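PDB 3DDE: TENA/THI-4 protein from Shewanella denitrificans OS217, which is of unknown function but has a heme oxygenase-like fold and possibly an oxidoreductase activity. Local coordinates for residues I5-L10 and Y136-E141; S20-T23 and F27-E30; P130-G135 and V200-N205. One frame throughout, in Å; residues are numbered along the deposited sequence.

The three contacts of this all-helical chain illustrate how the chemistry of helix packing changes with place in the fold. Contacts 1 and 3 are buried, with centres about 9 Å apart, and share helix 134-141; Met203 of contact 3 packs against both Tyr138 and Leu10 of contact 1, so the two merge into one interior region. Contact 2 lies at the surface, its centre about 22 Å from that of contact 1, yet uses the other end of the same helix 7-24. In contact 1 a tyrosine ring fills the space between two helices, in contact 3 backbones almost touch beside a glycine, and in contact 2 a small apolar pair sits beside a histidine weakly bonded to two backbone carbonyls.

Contact 1: residues I5-L10 and Y136-E141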
loop_
_atom_site.group_PDB
_atom_site.type_symbol
_atom_site.label_atom_id
_atom_site.label_comp_id
_atom_site.label_asym_id
_atom_site.label_seq_id
_atom_site.Cartn_x
_atom_site.Cartn_y
_atom_site.Cartn_z
ATOM N N ILE A 5 0.469 -21.346 22.879
ATOM C CA ILE A 5 1.044 -22.062 21.749
ATOM C C ILE A 5 1.940 -23.193 22.252
ATOM O O ILE A 5 2.639 -23.056 23.264
ATOM C CB ILE A 5 1.769 -21.106 20.745
ATOM C CG1 ILE A 5 1.998 -21.822 19.404
ATOM C CG2 ILE A 5 3.062 -20.542 21.329
ATOM C CD1 ILE A 5 2.471 -20.913 18.292
ATOM N N ASP A 6 1.852 -24.332 21.569
ATOM C CA ASP A 6 2.638 -25.515 21.890
ATOM C C ASP A 6 3.616 -25.687 20.741
ATOM O O ASP A 6 3.251 -26.187 19.674
ATOM C CB ASP A 6 1.732 -26.740 22.015
ATOM C CG ASP A 6 2.506 -28.020 22.257
ATOM O OD1 ASP A 6 3.569 -27.968 22.914
ATOM O OD2 ASP A 6 2.036 -29.085 21.800
ATOM N N LEU A 7 4.857 -25.269 20.972
ATOM C CA LEU A 7 5.889 -25.323 19.943
ATOM C C LEU A 7 6.347 -26.740 19.583
ATOM O O LEU A 7 6.921 -26.949 18.515
ATOM C CB LEU A 7 7.071 -24.425 20.329
ATOM C CG LEU A 7 6.715 -22.932 20.422
ATOM C CD1 LEU A 7 7.921 -22.116 20.863
ATOM C CD2 LEU A 7 6.156 -22.372 19.098
ATOM N N THR A 8 6.097 -27.714 20.451
ATOM C CA THR A 8 6.440 -29.093 20.125
ATOM C C THR A 8 5.505 -29.583 19.006
ATOM O O THR A 8 5.913 -30.362 18.140
ATOM C CB THR A 8 6.380 -30.028 21.359
ATOM O OG1 THR A 8 5.053 -30.051 21.900
ATOM C CG2 THR A 8 7.362 -29.560 22.435
ATOM N N LYS A 9 4.260 -29.103 19.013
ATOM C CA LYS A 9 3.296 -29.448 17.967
ATOM C C LYS A 9 3.718 -28.840 16.629
ATOM O O LYS A 9 3.630 -29.509 15.606
ATOM C CB LYS A 9 1.882 -28.992 18.337
ATOM N N LEU A 10 4.165 -27.580 16.629
ATOM C CA LEU A 10 4.650 -26.944 15.388
ATOM C C LEU A 10 5.909 -27.664 14.895
ATOM O O LEU A 10 6.004 -27.991 13.717
ATOM C CB LEU A 10 4.901 -25.440 15.546
ATOM C CG LEU A 10 3.684 -24.505 15.513
ATOM C CD1 LEU A 10 2.793 -24.718 16.728
ATOM C CD2 LEU A 10 4.128 -23.049 15.432
ATOM N N TYR A 136 6.364 -18.303 9.258
ATOM C CA TYR A 136 7.428 -18.412 8.264
ATOM C C TYR A 136 8.762 -18.471 8.991
ATOM O O TYR A 136 9.574 -19.374 8.756
ATOM C CB TYR A 136 7.384 -17.207 7.311
ATOM C CG TYR A 136 8.547 -17.067 6.338
ATOM C CD1 TYR A 136 9.027 -18.157 5.617
ATOM C CD2 TYR A 136 9.120 -15.820 6.100
ATOM C CE1 TYR A 136 10.061 -18.015 4.707
ATOM C CE2 TYR A 136 10.139 -15.664 5.195
ATOM C CZ TYR A 136 10.611 -16.767 4.498
ATOM O OH TYR A 136 11.637 -16.598 3.598
ATOM N N SER A 137 8.959 -17.503 9.883
ATOM C CA SER A 137 10.161 -17.384 10.690
ATOM C C SER A 137 10.412 -18.624 11.532
ATOM O O SER A 137 11.563 -19.003 11.774
ATOM C CB SER A 137 10.037 -16.178 11.616
ATOM O OG SER A 137 10.026 -14.970 10.880
ATOM N N TYR A 138 9.340 -19.261 11.998
ATOM C CA TYR A 138 9.503 -20.443 12.825
ATOM C C TYR A 138 10.313 -21.555 12.145
ATOM O O TYR A 138 11.265 -22.060 12.733
ATOM C CB TYR A 138 8.175 -21.003 13.344
ATOM C CG TYR A 138 8.421 -22.206 14.230
ATOM C CD1 TYR A 138 8.903 -22.059 15.532
ATOM C CD2 TYR A 138 8.223 -23.500 13.749
ATOM C CE1 TYR A 138 9.155 -23.180 16.334
ATOM C CE2 TYR A 138 8.472 -24.603 14.530
ATOM C CZ TYR A 138 8.935 -24.445 15.822
ATOM O OH TYR A 138 9.175 -25.577 16.585
ATOM N N TRP A 139 9.947 -21.945 10.925
ATOM C CA TRP A 139 10.716 -22.992 10.234
ATOM C C TRP A 139 11.958 -22.381 9.586
ATOM O O TRP A 139 13.012 -23.006 9.531
ATOM C CB TRP A 139 9.864 -23.788 9.218
ATOM C CG TRP A 139 9.491 -23.053 7.989
ATOM C CD1 TRP A 139 8.320 -22.410 7.743
ATOM C CD2 TRP A 139 10.304 -22.865 6.826
ATOM N NE1 TRP A 139 8.345 -21.837 6.495
ATOM C CE2 TRP A 139 9.558 -22.089 5.916
ATOM C CE3 TRP A 139 11.590 -23.274 6.467
ATOM C CZ2 TRP A 139 10.056 -21.713 4.669
ATOM C CZ3 TRP A 139 12.080 -22.902 5.222
ATOM C CH2 TRP A 139 11.314 -22.135 4.341
ATOM N N ALA A 140 11.844 -21.152 9.106
ATOM C CA ALA A 140 12.985 -20.500 8.481
ATOM C C ALA A 140 14.190 -20.468 9.441
ATOM O O ALA A 140 15.323 -20.670 8.998
ATOM C CB ALA A 140 12.620 -19.125 8.016
ATOM N N GLU A 141 13.946 -20.309 10.750
ATOM C CA GLU A 141 15.041 -20.205 11.749
ATOM C C GLU A 141 15.510 -21.521 12.383
ATOM O O GLU A 141 16.651 -21.603 12.841
ATOM C CB GLU A 141 14.670 -19.221 12.867
ATOM C CG GLU A 141 14.435 -17.787 12.411
ATOM C CD GLU A 141 15.656 -17.105 11.796
ATOM O OE1 GLU A 141 16.807 -17.465 12.142
ATOM O OE2 GLU A 141 15.444 -16.178 10.968
#
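Leu7 and Leu10 meet the ring of Tyr138 where the start of helix 7-24 passes over helix 134-141. Asp6, at the N-cap position just before the first of these helices, stays clear of the contact, but its OD1 accepts a hydrogen bond of 2.8 Å from Thr8 OG1 on the syn side, tilted 29° out of the carboxylate plane, tying the first turn together. Leu7 follows, and its CD2 approaches the ring of Tyr138 obliquely, 4.2 Å from CE1. The backbone of the same leucine also comes near the phenol, with Leu7 O 3.3 Å from Tyr138 OH. In this heme oxygenase-like fold, a bundle made of helices alone, the ring provides the contact between the two segments, whose nearest CA atoms, those of Leu10 and Tyr138, are 8.5 Å from each other. Tyr138 reaches its partners because its CG is anti to the backbone N (chi1 -178°), which throws the ring outward from its own helix. One turn beyond Leu7, Leu10 places CD2 over one face of that ring, while its CB is 3.8 Å from Tyr138 CE2. The buried ring is further enclosed by Val14 and Glu11 of helix 7-24, Asn183 of helix 166-189 and Met203 of helix 193-223.

Contact 2: residues S20-T23 and F27-E30; sequences SILT and FIHE
Leu22 and Thr23, in the last turns of helix 7-24, face Ile28 and His29 of helix 26-32 across a short connection between two consecutive helices of the heme oxygenase-like bundle. The chain bends between the two helices, and side chains of the second reach back to the end of the first; the CA atoms of Leu22 and Ile28 are 6.1 Å apart.

The apolar part is a pairing of branched side chains. Leu22 CD2 lies 3.8 Å from Ile28 CD1 and nearly as close to both CG1 and CG2 of that isoleucine, so one methyl is embraced by the whole fork. Ile28 in turn rests its CD1 at the edge of the Phe27 ring, in its plane, and Phe27 packs on Leu214 and Leu40, which joins this surface corner to the body of the bundle. Ile21 turns its end the other way, onto Leu207 and Ala211 of helix 193-223.

The polar part belongs to one imidazole. With CG anti to the carbonyl carbon (chi1 -46°), His29 extends edge-on toward the carbonyl end of the first helix, and its NE2 donates to two backbone oxygens at once: Thr23 O at 2.8 Å and Leu22 O at 3.2 Å. Both bonds are weak, their N-H...O angles of 121° and 123° bent in a way consistent with one N-H shared between two acceptors. A leucine here would probably leave both carbonyl oxygens without this donor and the end of the helix less firmly held to its neighbour. The hydroxyl of Thr23 is engaged with Asp19 O in its own helix. Beside the bonded nitrogen, His29 CE1 also approaches Thr23 O, at 3.1 Å.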
loop_
_atom_site.group_PDB
_atom_site.type_symbol
_atom_site.label_atom_id
_atom_site.label_comp_id
_atom_site.label_asym_id
_atom_site.label_seq_id
_atom_site.Cartn_x
_atom_site.Cartn_y
_atom_site.Cartn_z
ATOM N N SER A 20 8.919 -35.161 3.818
ATOM C CA SER A 20 8.286 -35.295 2.522
ATOM C C SER A 20 9.086 -34.600 1.417
ATOM O O SER A 20 9.322 -35.185 0.359
ATOM C CB SER A 20 6.873 -34.717 2.596
ATOM O OG SER A 20 6.308 -34.608 1.308
ATOM N N ILE A 21 9.497 -33.362 1.674
ATOM C CA ILE A 21 10.271 -32.558 0.720
ATOM C C ILE A 21 11.594 -33.229 0.344
ATOM O O ILE A 21 11.950 -33.290 -0.837
ATOM C CB ILE A 21 10.562 -31.148 1.303
ATOM C CG1 ILE A 21 9.264 -30.352 1.480
ATOM C CG2 ILE A 21 11.505 -30.352 0.390
ATOM C CD1 ILE A 21 9.433 -29.064 2.302
ATOM N N LEU A 22 12.302 -33.754 1.347
ATOM C CA LEU A 22 13.597 -34.384 1.131
ATOM C C LEU A 22 13.467 -35.764 0.477
ATOM O O LEU A 22 14.341 -36.177 -0.285
ATOM C CB LEU A 22 14.403 -34.433 2.456
ATOM C CG LEU A 22 14.638 -33.038 3.118
ATOM C CD1 LEU A 22 15.420 -33.128 4.438
ATOM C CD2 LEU A 22 15.324 -32.049 2.172
ATOM N N THR A 23 12.363 -36.459 0.746
ATOM C CA THR A 23 12.113 -37.771 0.152
ATOM C C THR A 23 11.648 -37.663 -1.303
ATOM O O THR A 23 11.887 -38.560 -2.095
ATOM C CB THR A 23 11.008 -38.563 0.933
ATOM O OG1 THR A 23 11.425 -38.800 2.283
ATOM C CG2 THR A 23 10.715 -39.906 0.275
ATOM N N PHE A 27 15.872 -32.699 -6.898
ATOM C CA PHE A 27 16.972 -31.773 -6.640
ATOM C C PHE A 27 17.771 -32.266 -5.433
ATOM O O PHE A 27 18.994 -32.409 -5.504
ATOM C CB PHE A 27 16.426 -30.352 -6.397
ATOM C CG PHE A 27 17.471 -29.355 -5.957
ATOM C CD1 PHE A 27 18.185 -28.614 -6.888
ATOM C CD2 PHE A 27 17.733 -29.156 -4.607
ATOM C CE1 PHE A 27 19.160 -27.701 -6.476
ATOM C CE2 PHE A 27 18.693 -28.252 -4.190
ATOM C CZ PHE A 27 19.415 -27.524 -5.128
ATOM N N ILE A 28 17.068 -32.557 -4.340
ATOM C CA ILE A 28 17.702 -33.027 -3.107
ATOM C C ILE A 28 18.397 -34.375 -3.302
ATOM O O ILE A 28 19.485 -34.579 -2.766
ATOM C CB ILE A 28 16.689 -33.143 -1.932
ATOM C CG1 ILE A 28 16.007 -31.802 -1.621
ATOM C CG2 ILE A 28 17.376 -33.666 -0.680
ATOM C CD1 ILE A 28 16.906 -30.737 -1.045
ATOM N N HIS A 29 17.800 -35.298 -4.064
ATOM C CA HIS A 29 18.445 -36.602 -4.272
ATOM C C HIS A 29 19.699 -36.421 -5.117
ATOM O O HIS A 29 20.719 -37.026 -4.834
ATOM C CB HIS A 29 17.553 -37.665 -4.926
ATOM C CG HIS A 29 16.180 -37.759 -4.342
ATOM N ND1 HIS A 29 15.143 -38.386 -4.998
ATOM C CD2 HIS A 29 15.650 -37.232 -3.211
ATOM C CE1 HIS A 29 14.043 -38.283 -4.272
ATOM N NE2 HIS A 29 14.321 -37.576 -3.189
ATOM N N GLU A 30 19.612 -35.595 -6.156
ATOM C CA GLU A 30 20.757 -35.322 -7.028
ATOM C C GLU A 30 21.951 -34.859 -6.183
ATOM O O GLU A 30 23.087 -35.304 -6.391
ATOM C CB GLU A 30 20.375 -34.249 -8.058
ATOM C CG GLU A 30 21.478 -33.776 -9.000
ATOM C CD GLU A 30 21.831 -34.764 -10.097
ATOM O OE1 GLU A 30 21.297 -35.894 -10.113
ATOM O OE2 GLU A 30 22.655 -34.392 -10.958
#

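Contact 3: residues P130-G135 and V200-N205; sequences PVQRLG and VAVMEN
Gly135 and Met203 bring the two backbones almost into contact, their CA atoms only 4.1 Å apart. Residues 200-205 form a regular helical stretch in the first half of helix 193-223, and residues 130-135 lead into helix 134-141 with helical backbone angles. Gly135 O is met from the side by Met203 CA, a CA-H...O contact of 3.4 Å with an angle of 127° at the hydrogen. The lack of a side chain makes room for this: a beta carbon on Gly135 would be directed at the other helix and would stand about 3.0 Å from Met203 N, a clash.

A turn earlier, Gln132 O does double duty. It accepts the amide of Gly135 and lies 3.2 Å from Val202 CB, so the valine is pressed against a carbonyl that is already hydrogen-bonded. Val202 also sets CG2 along the side chain of Gln132, 3.6 Å from its CB and still within touch of CG, CD and OE1; the two side chains cross at about a right angle. Gln132 lies this way because CG sits between N and the carbonyl carbon (chi1 71°) and the chain then runs extended, its amide NE2 reaching Ile124 O of helix 112-126. Met203, present as selenomethionine, touches Gly135 O with CB and CG and then leads its selenium away toward Leu10 and Val14 of helix 7-24. Farther along the same segment, Asn205 hydrogen-bonds Thr116 of the second subunit, placing this helix near the subunit interface. A glycine that lets two helix backbones approach closely, with a CA-H...O contact between them, is a known mode of close helix packing, here in a heme oxygenase-like bundle.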
loop_
_atom_site.group_PDB
_atom_site.type_symbol
_atom_site.label_atom_id
_atom_site.label_comp_id
_atom_site.label_asym_id
_atom_site.label_seq_id
_atom_site.Cartn_x
_atom_site.Cartn_y
_atom_site.Cartn_z
ATOM N N PRO A 130 -1.866 -10.091 12.121
ATOM C CA PRO A 130 -0.461 -9.630 12.056
ATOM C C PRO A 130 0.599 -10.564 12.635
ATOM O O PRO A 130 1.775 -10.449 12.317
ATOM C CB PRO A 130 -0.481 -8.293 12.812
ATOM C CG PRO A 130 -1.721 -8.295 13.605
ATOM C CD PRO A 130 -2.712 -9.148 12.871
ATOM N N VAL A 131 0.163 -11.474 13.476
ATOM C CA VAL A 131 1.016 -12.476 14.087
ATOM C C VAL A 131 1.541 -13.531 13.104
ATOM O O VAL A 131 2.616 -14.092 13.291
ATOM C CB VAL A 131 0.183 -13.213 15.174
ATOM C CG1 VAL A 131 0.604 -14.643 15.320
ATOM C CG2 VAL A 131 0.210 -12.446 16.491
ATOM N N GLN A 132 0.785 -13.753 12.039
ATOM C CA GLN A 132 0.996 -14.879 11.135
ATOM C C GLN A 132 2.354 -15.049 10.449
ATOM O O GLN A 132 2.750 -16.180 10.199
ATOM C CB GLN A 132 -0.143 -14.919 10.112
ATOM C CG GLN A 132 -0.110 -13.806 9.079
ATOM C CD GLN A 132 -1.353 -13.783 8.216
ATOM O OE1 GLN A 132 -2.154 -14.691 8.263
ATOM N NE2 GLN A 132 -1.513 -12.740 7.433
ATOM N N ARG A 133 3.067 -13.962 10.155
ATOM C CA ARG A 133 4.368 -14.071 9.506
ATOM C C ARG A 133 5.389 -14.805 10.401
ATOM O O ARG A 133 6.357 -15.370 9.896
ATOM C CB ARG A 133 4.907 -12.695 9.108
ATOM C CG ARG A 133 6.080 -12.755 8.150
ATOM C CD ARG A 133 6.859 -11.460 8.111
ATOM N NE ARG A 133 7.992 -11.565 7.188
ATOM C CZ ARG A 133 9.158 -12.131 7.473
ATOM N NH1 ARG A 133 9.382 -12.700 8.656
ATOM N NH2 ARG A 133 10.102 -12.169 6.548
ATOM N N LEU A 134 5.177 -14.795 11.721
ATOM C CA LEU A 134 6.034 -15.523 12.651
ATOM C C LEU A 134 6.107 -17.023 12.310
ATOM O O LEU A 134 7.082 -17.690 12.667
ATOM C CB LEU A 134 5.562 -15.328 14.092
ATOM C CG LEU A 134 5.709 -13.951 14.746
ATOM C CD1 LEU A 134 4.998 -13.926 16.094
ATOM C CD2 LEU A 134 7.196 -13.569 14.905
ATOM N N GLY A 135 5.085 -17.540 11.628
ATOM C CA GLY A 135 5.050 -18.946 11.182
ATOM C C GLY A 135 6.130 -19.250 10.151
ATOM O O GLY A 135 6.726 -20.319 10.156
ATOM N N VAL A 200 0.257 -21.289 12.034
ATOM C CA VAL A 200 0.392 -22.626 11.448
ATOM C C VAL A 200 0.100 -22.611 9.943
ATOM O O VAL A 200 0.790 -23.262 9.163
ATOM C CB VAL A 200 -0.536 -23.657 12.148
ATOM C CG1 VAL A 200 -0.561 -24.983 11.379
ATOM C CG2 VAL A 200 -0.107 -23.879 13.604
ATOM N N ALA A 201 -0.915 -21.852 9.546
ATOM C CA ALA A 201 -1.297 -21.735 8.145
ATOM C C ALA A 201 -0.161 -21.124 7.306
ATOM O O ALA A 201 0.131 -21.587 6.218
ATOM C CB ALA A 201 -2.600 -20.891 8.017
ATOM N N VAL A 202 0.478 -20.088 7.817
ATOM C CA VAL A 202 1.594 -19.435 7.104
ATOM C C VAL A 202 2.856 -20.281 7.112
ATOM O O VAL A 202 3.581 -20.311 6.124
ATOM C CB VAL A 202 1.884 -18.023 7.669
ATOM C CG1 VAL A 202 3.173 -17.370 7.026
ATOM C CG2 VAL A 202 0.663 -17.155 7.462
HETATM N N MSE A 203 3.123 -20.956 8.225
HETATM C CA MSE A 203 4.275 -21.832 8.347
HETATM C C MSE A 203 4.216 -22.888 7.248
HETATM O O MSE A 203 5.193 -23.141 6.541
HETATM C CB MSE A 203 4.227 -22.525 9.722
HETATM C CG MSE A 203 5.393 -23.448 10.060
HETATM SE SE MSE A 203 5.073 -24.359 11.745
HETATM C CE MSE A 203 3.673 -25.587 11.185
ATOM N N GLU A 204 3.043 -23.503 7.134
ATOM C CA GLU A 204 2.803 -24.577 6.187
ATOM C C GLU A 204 2.896 -24.117 4.747
ATOM O O GLU A 204 3.605 -24.722 3.952
ATOM C CB GLU A 204 1.428 -25.210 6.423
ATOM C CG GLU A 204 1.338 -26.107 7.658
ATOM C CD GLU A 204 -0.089 -26.603 7.943
ATOM O OE1 GLU A 204 -1.032 -26.091 7.320
ATOM O OE2 GLU A 204 -0.282 -27.496 8.802
ATOM N N ASN A 205 2.194 -23.035 4.411
ATOM C CA ASN A 205 2.144 -22.616 3.022
ATOM C C ASN A 205 3.448 -22.014 2.581
ATOM O O ASN A 205 3.887 -22.268 1.475
ATOM C CB ASN A 205 0.943 -21.700 2.716
ATOM C CG ASN A 205 0.610 -21.658 1.220
ATOM O OD1 ASN A 205 0.347 -22.705 0.598
ATOM N ND2 ASN A 205 0.611 -20.459 0.635
#